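Local coordinates for pumilio domain-containing protein C56F2.08c (Schizosaccharomyces pombe, PDB 6NX5), which probably binds AU-rich sequences in mRNA 3' untranslated regions, this chain being its RNA recognition motif (RRM) domain, at residues 14-22 with 33-44. Residues are numbered along the deposited sequence; the frame is centred on the assembly and turned at random. Where two conformers were deposited one is given.
Sequences GTSSSAIHA and IWMLSPDNSAIV
Ile20 and Met35 meet tip to tip between the start of helix 17-22 and strand 33-35. Ile20 CD1 lies 3.5 Å from Met35 SD. The same methyl rests on Ala42 CB at 3.6 Å, so it bridges two adjacent strands. The other branch, CG2, touches Val44 CG2 at 3.7 Å, the two side chains crossing obliquely. With CG1 anti to the carbonyl carbon (chi1 -69°), the two branches of Ile20 part, one toward Met35 and Ala42, the other toward Val44. Met35 is bent at chi2 and again at chi3. The bends fold its thioether against the N-terminal end of the helix and the loop just before it. Ser17 CB sits 3.7 Å from Met35 SD. Met35 CE ends 3.3 Å from Thr15 O. An alanine in place of Met35 would probably open a gap beneath Ser17 and Thr15 and leave the Ile20 CD1 tip without its thioether partner. Farther along the helix, Ile33 CD1 presses on His21 CB at 3.4 Å, and these side chains cross at about a right angle. No hydrogen bond joins the two segments, so the contact is mainly van der Waals packing.

Ser16 takes the N-cap position of the helix. Thr15 OG1 is hydrogen-bonded to Pro12 O in the preceding loop. Trp34 and Ile43 exchange backbone hydrogen bonds and set the two strands side by side. The helix runs at 141° to strand 33-35, their axes 9.0 Å apart. Leu11 also touches Ile20 and Ala42. Helices 17-24 and 49-59 pack on one face of the four-stranded antiparallel sheet, the beta-alpha-beta-beta-alpha-beta fold of an RRM. Strand 42-46 lies between strands 30-35 and 4-9, and the outer strand 30-35 pairs with a strand of the second subunit, continuing the sheet across the interface.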
# COMPACT_ATOMS: atom_id res chain seq x y z
N GLY A 14 -7.76 -16.20 -0.62
CA GLY A 14 -7.36 -16.89 0.58
C GLY A 14 -5.88 -16.88 0.89
O GLY A 14 -5.47 -17.54 1.85
N THR A 15 -5.06 -16.17 0.11
CA THR A 15 -3.62 -16.12 0.39
C THR A 15 -3.37 -15.45 1.74
O THR A 15 -3.84 -14.34 1.99
CB THR A 15 -2.87 -15.36 -0.70
OG1 THR A 15 -3.03 -16.04 -1.96
CG2 THR A 15 -1.40 -15.28 -0.37
N SER A 16 -2.61 -16.13 2.59
CA SER A 16 -2.34 -15.64 3.93
C SER A 16 -1.06 -14.80 3.97
O SER A 16 -0.22 -14.85 3.07
CB SER A 16 -2.23 -16.81 4.92
OG SER A 16 -1.01 -17.51 4.72
N SER A 17 -0.93 -14.03 5.05
CA SER A 17 0.28 -13.22 5.20
C SER A 17 1.51 -14.10 5.40
O SER A 17 2.61 -13.74 4.95
CB SER A 17 0.12 -12.24 6.36
OG SER A 17 -0.04 -12.92 7.59
N SER A 18 1.35 -15.25 6.05
CA SER A 18 2.49 -16.15 6.22
C SER A 18 2.98 -16.66 4.87
O SER A 18 4.19 -16.79 4.65
CB SER A 18 2.11 -17.32 7.13
OG SER A 18 1.04 -18.06 6.57
N ALA A 19 2.07 -16.94 3.94
CA ALA A 19 2.50 -17.35 2.60
C ALA A 19 3.26 -16.23 1.90
O ALA A 19 4.26 -16.47 1.22
CB ALA A 19 1.28 -17.79 1.77
N ILE A 20 2.80 -14.99 2.08
CA ILE A 20 3.45 -13.87 1.42
C ILE A 20 4.87 -13.67 1.95
O ILE A 20 5.80 -13.40 1.18
CB ILE A 20 2.58 -12.61 1.58
CG1 ILE A 20 1.31 -12.81 0.76
CG2 ILE A 20 3.34 -11.36 1.14
CD1 ILE A 20 0.24 -11.82 1.03
N HIS A 21 5.07 -13.81 3.26
CA HIS A 21 6.43 -13.71 3.80
C HIS A 21 7.34 -14.76 3.20
O HIS A 21 8.47 -14.47 2.80
CB HIS A 21 6.42 -13.83 5.33
CG HIS A 21 7.77 -13.64 5.95
ND1 HIS A 21 8.78 -14.56 5.80
CD2 HIS A 21 8.28 -12.63 6.70
CE1 HIS A 21 9.85 -14.14 6.46
NE2 HIS A 21 9.57 -12.98 7.01
N ALA A 22 6.86 -16.01 3.14
CA ALA A 22 7.65 -17.07 2.53
C ALA A 22 8.09 -16.70 1.12
O ALA A 22 9.26 -16.87 0.76
CB ALA A 22 6.85 -18.37 2.53
N ILE A 33 4.54 -6.89 6.72
CA ILE A 33 3.52 -7.26 5.74
C ILE A 33 2.18 -6.79 6.28
O ILE A 33 1.90 -6.97 7.47
CB ILE A 33 3.48 -8.78 5.48
CG1 ILE A 33 4.81 -9.23 4.88
CG2 ILE A 33 2.31 -9.14 4.55
CD1 ILE A 33 5.00 -10.72 4.93
N TRP A 34 1.38 -6.15 5.43
CA TRP A 34 -0.01 -5.82 5.73
C TRP A 34 -0.92 -6.46 4.69
O TRP A 34 -0.61 -6.45 3.50
CB TRP A 34 -0.25 -4.31 5.72
CG TRP A 34 0.54 -3.53 6.71
CD1 TRP A 34 0.10 -3.08 7.91
CD2 TRP A 34 1.88 -3.08 6.57
NE1 TRP A 34 1.10 -2.37 8.54
CE2 TRP A 34 2.21 -2.37 7.74
CE3 TRP A 34 2.85 -3.22 5.57
CZ2 TRP A 34 3.45 -1.78 7.93
CZ3 TRP A 34 4.09 -2.62 5.77
CH2 TRP A 34 4.38 -1.92 6.94
N MET A 35 -2.04 -7.02 5.14
CA MET A 35 -3.01 -7.61 4.23
C MET A 35 -4.15 -6.62 3.98
O MET A 35 -4.62 -5.97 4.92
CB MET A 35 -3.57 -8.91 4.79
CG MET A 35 -2.50 -9.94 5.09
SD MET A 35 -1.56 -10.43 3.63
CE MET A 35 -2.84 -11.27 2.69
N LEU A 36 -4.58 -6.51 2.73
CA LEU A 36 -5.69 -5.65 2.35
C LEU A 36 -6.97 -6.45 2.19
O LEU A 36 -7.77 -6.19 1.29
CB LEU A 36 -5.37 -4.88 1.07
CG LEU A 36 -4.26 -3.84 1.21
CD1 LEU A 36 -3.83 -3.29 -0.14
CD2 LEU A 36 -4.68 -2.71 2.12
N SER A 37 -7.17 -7.44 3.05
CA SER A 37 -8.40 -8.22 3.05
C SER A 37 -9.59 -7.29 3.27
O SER A 37 -9.50 -6.31 4.01
CB SER A 37 -8.34 -9.29 4.14
OG SER A 37 -7.05 -9.86 4.23
N PRO A 38 -10.74 -7.60 2.66
CA PRO A 38 -11.02 -8.84 1.93
C PRO A 38 -10.52 -8.85 0.49
O PRO A 38 -10.79 -9.82 -0.23
CB PRO A 38 -12.54 -8.91 1.97
CG PRO A 38 -12.95 -7.49 1.88
CD PRO A 38 -11.93 -6.72 2.70
N ASP A 39 -9.81 -7.81 0.06
CA ASP A 39 -9.24 -7.83 -1.28
C ASP A 39 -8.04 -8.77 -1.33
O ASP A 39 -7.38 -9.04 -0.32
CB ASP A 39 -8.83 -6.43 -1.72
CG ASP A 39 -8.59 -6.34 -3.21
OD1 ASP A 39 -9.33 -7.02 -3.97
OD2 ASP A 39 -7.67 -5.61 -3.64
N ASN A 40 -7.77 -9.29 -2.52
CA ASN A 40 -6.64 -10.19 -2.72
C ASN A 40 -5.36 -9.40 -2.96
O ASN A 40 -4.64 -9.62 -3.94
CB ASN A 40 -6.94 -11.15 -3.88
CG ASN A 40 -7.19 -10.43 -5.21
OD1 ASN A 40 -7.69 -9.31 -5.24
ND2 ASN A 40 -6.85 -11.10 -6.32
N SER A 41 -5.05 -8.47 -2.05
CA SER A 41 -3.86 -7.63 -2.18
C SER A 41 -3.13 -7.52 -0.84
O SER A 41 -3.68 -7.84 0.22
CB SER A 41 -4.20 -6.23 -2.71
OG SER A 41 -4.88 -6.30 -3.95
N ALA A 42 -1.88 -7.06 -0.90
CA ALA A 42 -1.07 -6.92 0.30
C ALA A 42 -0.00 -5.86 0.06
O ALA A 42 0.23 -5.41 -1.06
CB ALA A 42 -0.43 -8.25 0.70
N ILE A 43 0.62 -5.45 1.16
CA ILE A 43 1.74 -4.51 1.14
C ILE A 43 2.91 -5.18 1.83
O ILE A 43 2.76 -5.75 2.92
CB ILE A 43 1.40 -3.18 1.85
CG1 ILE A 43 0.28 -2.47 1.11
CG2 ILE A 43 2.66 -2.30 1.90
CD1 ILE A 43 -0.35 -1.36 1.91
N VAL A 44 4.08 -5.12 1.19
CA VAL A 44 5.29 -5.77 1.67
C VAL A 44 6.37 -4.71 1.75
O VAL A 44 6.57 -3.96 0.79
CB VAL A 44 5.75 -6.91 0.75
CG1 VAL A 44 7.02 -7.54 1.29
CG2 VAL A 44 4.65 -7.94 0.55